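Local structure of halorhodopsin (Halobacterium salinarum, 2JAF) at residues R60-A65 / F247-W252; G124-V129 / A193-T198. The protein probably acts as a light-driven chloride pump, using bound retinal to carry chloride across the membrane of this halophilic archaeon. The protein carries 2 engineered substitutions. One frame throughout, in Å; residues are numbered along the deposited sequence.

Contacts 1 and 2 belong to one apolar layer near the end of the seven-helix bundle where the last long helix finishes, on what should be the cytoplasmic side by family topology. Their centres lie 12 Å apart. Contact 1 joins helices 58-82 and 227-255; contact 2, nested within the loop that contact 1 closes, joins helices 106-127 and 193-216. They meet directly: L249 CD1 packs 3.3 Å from L126 CD2, I62 CD1 reaches 3.7 Å from L126 CA, and W252 CD2 lies 3.7 Å from I195 CB. Retinal sits deeper, about 12 Å from the side chain of L249, so contact 1 probably does not line its pocket.

Contact 1. Residues R60-A65 / F247-W252; sequences RLIWGA and FILLRW
W63 meets L250 between two neighbouring helices, and its indole NE1 is hydrogen-bonded to the backbone oxygen of F47 on a third, helix 27-50. This is the one N-H of the indole, and the side chain of F47 also packs on L250. The rest of the contact, which joins helix 58-82 to helix 227-255 within the seven-helix bundle of the bacteriorhodopsin-like family, away from the retinal, is hydrocarbon. L250 meets the indole at its edge, close to the ring plane, and not over a face. Both of its methyls converge on one carbon: CD1 of L250 lies 3.5 Å from W63 CD1, and CD2 of L250 lies 3.7 Å from that same ring atom. CD1 of L250 also comes within 4.1 Å of W63 CA, so this branch reaches from the ring edge to the backbone, while CD2 stays at the edge, in the ring plane. The two side chains run side by side. Each has CG anti to its own nitrogen, W63 with chi1 174° and L250 with chi1 -172°, and in L250 this brings the branched end nearer to the other helix than its CB direction alone would suggest. The CA atoms nearest each other across the segments are those of W63 and L250, 6.5 Å apart. Beside this pair, I62 and L249 direct their CB atoms across the interface, yet touch only loosely, CG2 of I62 standing 4.4 Å from CD1 of L249. Both also touch helix 106-127, I62 on L125 and L249 on A122. No hydrogen bond spans the two segments, so cohesion comes from apolar packing, while the bond to F47 probably restrains the rotation of the indole and keeps the edge that L250 meets in place.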
# COMPACT_ATOMS: atom_id res chain seq x y z
N ARG A 60 -21.56 8.67 -10.24
CA ARG A 60 -20.33 9.35 -10.62
C ARG A 60 -19.12 8.75 -9.91
O ARG A 60 -18.03 8.68 -10.47
CB ARG A 60 -20.44 10.84 -10.29
CG ARG A 60 -19.25 11.67 -10.71
CD ARG A 60 -19.37 13.09 -10.17
NE ARG A 60 -18.24 13.92 -10.57
CZ ARG A 60 -17.97 14.28 -11.82
NH1 ARG A 60 -18.76 13.87 -12.81
NH2 ARG A 60 -16.92 15.04 -12.08
N LEU A 61 -19.31 8.33 -8.67
CA LEU A 61 -18.24 7.74 -7.87
C LEU A 61 -17.76 6.41 -8.45
O LEU A 61 -16.56 6.15 -8.52
CB LEU A 61 -18.72 7.52 -6.43
CG LEU A 61 -17.72 6.88 -5.47
CD1 LEU A 61 -16.46 7.72 -5.38
CD2 LEU A 61 -18.37 6.74 -4.10
N ILE A 62 -18.70 5.56 -8.86
CA ILE A 62 -18.34 4.28 -9.44
C ILE A 62 -17.72 4.53 -10.81
O ILE A 62 -16.85 3.79 -11.26
CB ILE A 62 -19.57 3.36 -9.57
CG1 ILE A 62 -20.14 3.07 -8.18
CG2 ILE A 62 -19.18 2.05 -10.25
CD1 ILE A 62 -21.42 2.25 -8.19
N TRP A 63 -18.16 5.61 -11.46
CA TRP A 63 -17.64 5.99 -12.76
C TRP A 63 -16.14 6.28 -12.65
O TRP A 63 -15.35 5.84 -13.49
CB TRP A 63 -18.36 7.23 -13.28
CG TRP A 63 -17.78 7.78 -14.55
CD1 TRP A 63 -17.68 7.14 -15.75
CD2 TRP A 63 -17.23 9.09 -14.75
NE1 TRP A 63 -17.11 7.97 -16.69
CE2 TRP A 63 -16.82 9.17 -16.10
CE3 TRP A 63 -17.05 10.20 -13.91
CZ2 TRP A 63 -16.23 10.33 -16.63
CZ3 TRP A 63 -16.46 11.35 -14.45
CH2 TRP A 63 -16.07 11.40 -15.79
N GLY A 64 -15.76 7.02 -11.62
CA GLY A 64 -14.36 7.36 -11.41
C GLY A 64 -13.50 6.15 -11.11
O GLY A 64 -12.41 5.99 -11.66
N ALA A 65 -13.99 5.29 -10.22
CA ALA A 65 -13.27 4.08 -9.86
C ALA A 65 -13.09 3.22 -11.11
O ALA A 65 -12.04 2.58 -11.29
CB ALA A 65 -14.04 3.30 -8.80
N PHE A 247 -16.76 -1.93 -19.04
CA PHE A 247 -17.79 -1.45 -19.96
C PHE A 247 -19.17 -1.91 -19.50
O PHE A 247 -20.12 -1.12 -19.44
CB PHE A 247 -17.54 -1.97 -21.38
CG PHE A 247 -18.63 -1.59 -22.35
CD1 PHE A 247 -18.77 -0.28 -22.78
CD2 PHE A 247 -19.56 -2.54 -22.78
CE1 PHE A 247 -19.81 0.09 -23.64
CE2 PHE A 247 -20.60 -2.18 -23.63
CZ PHE A 247 -20.73 -0.86 -24.06
N ILE A 248 -19.29 -3.20 -19.19
CA ILE A 248 -20.56 -3.77 -18.75
C ILE A 248 -21.03 -3.12 -17.45
O ILE A 248 -22.21 -2.79 -17.31
CB ILE A 248 -20.41 -5.29 -18.54
CG1 ILE A 248 -20.16 -5.97 -19.89
CG2 ILE A 248 -21.67 -5.85 -17.86
CD1 ILE A 248 -19.82 -7.45 -19.79
N LEU A 249 -20.11 -2.95 -16.51
CA LEU A 249 -20.44 -2.33 -15.23
C LEU A 249 -20.90 -0.88 -15.40
O LEU A 249 -21.95 -0.49 -14.89
CB LEU A 249 -19.24 -2.42 -14.29
CG LEU A 249 -19.20 -1.64 -12.96
CD1 LEU A 249 -20.56 -1.61 -12.30
CD2 LEU A 249 -18.16 -2.31 -12.06
N LEU A 250 -20.11 -0.09 -16.12
CA LEU A 250 -20.42 1.31 -16.33
C LEU A 250 -21.72 1.53 -17.10
O LEU A 250 -22.52 2.40 -16.74
CB LEU A 250 -19.26 1.99 -17.06
CG LEU A 250 -19.33 3.51 -17.21
CD1 LEU A 250 -19.59 4.15 -15.86
CD2 LEU A 250 -18.02 4.02 -17.79
N ARG A 251 -21.94 0.74 -18.14
CA ARG A 251 -23.14 0.86 -18.95
C ARG A 251 -24.39 0.63 -18.11
O ARG A 251 -25.39 1.31 -18.28
CB ARG A 251 -23.11 -0.13 -20.12
CG ARG A 251 -24.33 -0.04 -21.04
CD ARG A 251 -24.27 -1.04 -22.19
NE ARG A 251 -24.24 -2.42 -21.72
CZ ARG A 251 -24.16 -3.49 -22.51
NH1 ARG A 251 -24.11 -3.34 -23.83
NH2 ARG A 251 -24.12 -4.71 -21.98
N TRP A 252 -24.32 -0.34 -17.20
CA TRP A 252 -25.46 -0.65 -16.35
C TRP A 252 -25.72 0.52 -15.40
O TRP A 252 -26.86 0.94 -15.23
CB TRP A 252 -25.20 -1.91 -15.52
CG TRP A 252 -26.44 -2.39 -14.80
CD1 TRP A 252 -27.40 -3.24 -15.28
CD2 TRP A 252 -26.87 -1.98 -13.50
NE1 TRP A 252 -28.41 -3.38 -14.35
CE2 TRP A 252 -28.12 -2.61 -13.25
CE3 TRP A 252 -26.34 -1.13 -12.52
CZ2 TRP A 252 -28.83 -2.43 -12.07
CZ3 TRP A 252 -27.06 -0.94 -11.34
CH2 TRP A 252 -28.29 -1.59 -11.13

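Contact 2. Residues G124-V129 / A193-T198; sequences GLLADV and AEIFDT
This is a buried apolar contact between the end of one transmembrane helix and the beginning of another: helix 106-127 closes where helix 193-216 opens, at one end of the seven-helix bundle. Two pairs of side chains carry it. L126 and I195 point their CB atoms at each other's segment and cross at about a right angle. The touching branch of the leucine is CD2, which lies 3.9 Å from CG2 of I195 and 4.1 Å from CG1 of I195, so one methyl rests across the fork of the beta-branched residue. Because CG1 of I195 is anti to its nitrogen (chi1 179°), CG2 is left between nitrogen and carbonyl carbon, and both branches present themselves to L126. One residue on, the methyl of A127 approaches F196 obliquely, its CB 4.1 Å from CD1 of the ring. These two residues also have the CA atoms nearest each other across the segments, A127 CA to F196 CA being 6.9 Å. Just beyond A127 the first helix ends in a Schellman motif. D128 takes a positive phi of 49°, and the amides fold back into the last turn, V129 N bonding to G124 O at 3.2 Å and D128 N to L125 O at 2.9 Å. D128 also forms a salt bridge with R58. The carbonyl oxygen of L126 accepts a hydrogen bond from the hydroxyl OG1 of T192, directly ahead of the second helix. W252 of helix 227-255 also packs on L126, and F196 packs on A184 and A187 of helix 182-190. Chemically, the side chains meet without polar bonds, while beside this oily interface the carbonyls of G124, L125 and L126 and the carboxylate of D128 all find partners.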
# COMPACT_ATOMS: atom_id res chain seq x y z
N GLY A 124 -17.49 -3.38 -5.20
CA GLY A 124 -17.93 -3.18 -3.83
C GLY A 124 -18.89 -2.01 -3.68
O GLY A 124 -19.88 -2.10 -2.95
N LEU A 125 -18.59 -0.90 -4.35
CA LEU A 125 -19.45 0.28 -4.30
C LEU A 125 -20.80 -0.08 -4.92
O LEU A 125 -21.85 0.21 -4.36
CB LEU A 125 -18.80 1.44 -5.05
CG LEU A 125 -17.51 2.01 -4.45
CD1 LEU A 125 -16.90 3.03 -5.39
CD2 LEU A 125 -17.82 2.63 -3.10
N LEU A 126 -20.75 -0.73 -6.08
CA LEU A 126 -21.97 -1.13 -6.77
C LEU A 126 -22.85 -1.97 -5.86
O LEU A 126 -24.07 -1.78 -5.79
CB LEU A 126 -21.63 -1.93 -8.03
CG LEU A 126 -22.81 -2.44 -8.86
CD1 LEU A 126 -23.62 -1.27 -9.39
CD2 LEU A 126 -22.28 -3.29 -10.01
N ALA A 127 -22.23 -2.91 -5.15
CA ALA A 127 -22.95 -3.79 -4.24
C ALA A 127 -23.19 -3.15 -2.88
O ALA A 127 -23.88 -3.71 -2.03
CB ALA A 127 -22.18 -5.09 -4.07
N ASP A 128 -22.62 -1.97 -2.67
CA ASP A 128 -22.78 -1.24 -1.41
C ASP A 128 -22.52 -2.14 -0.20
O ASP A 128 -23.37 -2.30 0.67
CB ASP A 128 -24.20 -0.66 -1.33
CG ASP A 128 -24.37 0.30 -0.18
OD1 ASP A 128 -23.55 1.24 -0.07
OD2 ASP A 128 -25.32 0.13 0.62
N VAL A 129 -21.32 -2.72 -0.16
CA VAL A 129 -20.93 -3.62 0.92
C VAL A 129 -20.39 -2.87 2.12
O VAL A 129 -20.16 -1.66 2.06
CB VAL A 129 -19.85 -4.62 0.44
CG1 VAL A 129 -20.35 -5.38 -0.79
CG2 VAL A 129 -18.57 -3.87 0.12
N ALA A 193 -28.54 -6.87 -7.33
CA ALA A 193 -28.27 -8.30 -7.43
C ALA A 193 -28.11 -8.83 -8.86
O ALA A 193 -27.27 -9.69 -9.11
CB ALA A 193 -29.36 -9.08 -6.72
N GLU A 194 -28.92 -8.32 -9.78
CA GLU A 194 -28.88 -8.75 -11.18
C GLU A 194 -27.54 -8.46 -11.86
O GLU A 194 -26.94 -9.35 -12.46
CB GLU A 194 -30.01 -8.08 -11.97
CG GLU A 194 -29.88 -6.56 -12.07
CD GLU A 194 -29.73 -5.88 -10.72
OE1 GLU A 194 -30.70 -5.88 -9.92
OE2 GLU A 194 -28.63 -5.35 -10.44
N ILE A 195 -27.08 -7.21 -11.77
CA ILE A 195 -25.82 -6.84 -12.39
C ILE A 195 -24.64 -7.45 -11.62
O ILE A 195 -23.63 -7.85 -12.22
CB ILE A 195 -25.66 -5.30 -12.46
CG1 ILE A 195 -24.32 -4.94 -13.10
CG2 ILE A 195 -25.80 -4.70 -11.08
CD1 ILE A 195 -24.15 -5.47 -14.52
N PHE A 196 -24.77 -7.54 -10.30
CA PHE A 196 -23.72 -8.13 -9.49
C PHE A 196 -23.49 -9.58 -9.89
O PHE A 196 -22.36 -10.02 -10.05
CB PHE A 196 -24.09 -8.07 -8.00
CG PHE A 196 -23.08 -8.74 -7.11
CD1 PHE A 196 -21.87 -8.12 -6.81
CD2 PHE A 196 -23.32 -10.00 -6.58
CE1 PHE A 196 -20.91 -8.75 -6.01
CE2 PHE A 196 -22.37 -10.65 -5.78
CZ PHE A 196 -21.17 -10.01 -5.50
N ASP A 197 -24.58 -10.33 -10.03
CA ASP A 197 -24.50 -11.75 -10.40
C ASP A 197 -23.82 -11.93 -11.75
O ASP A 197 -23.06 -12.89 -11.95
CB ASP A 197 -25.89 -12.39 -10.41
CG ASP A 197 -26.46 -12.58 -9.02
OD1 ASP A 197 -25.69 -12.61 -8.04
OD2 ASP A 197 -27.70 -12.72 -8.89
N THR A 198 -24.08 -11.02 -12.69
CA THR A 198 -23.46 -11.08 -14.00
C THR A 198 -21.96 -10.82 -13.86
O THR A 198 -21.13 -11.57 -14.38
CB THR A 198 -24.06 -10.02 -14.95
OG1 THR A 198 -25.41 -10.39 -15.27
CG2 THR A 198 -23.25 -9.91 -16.23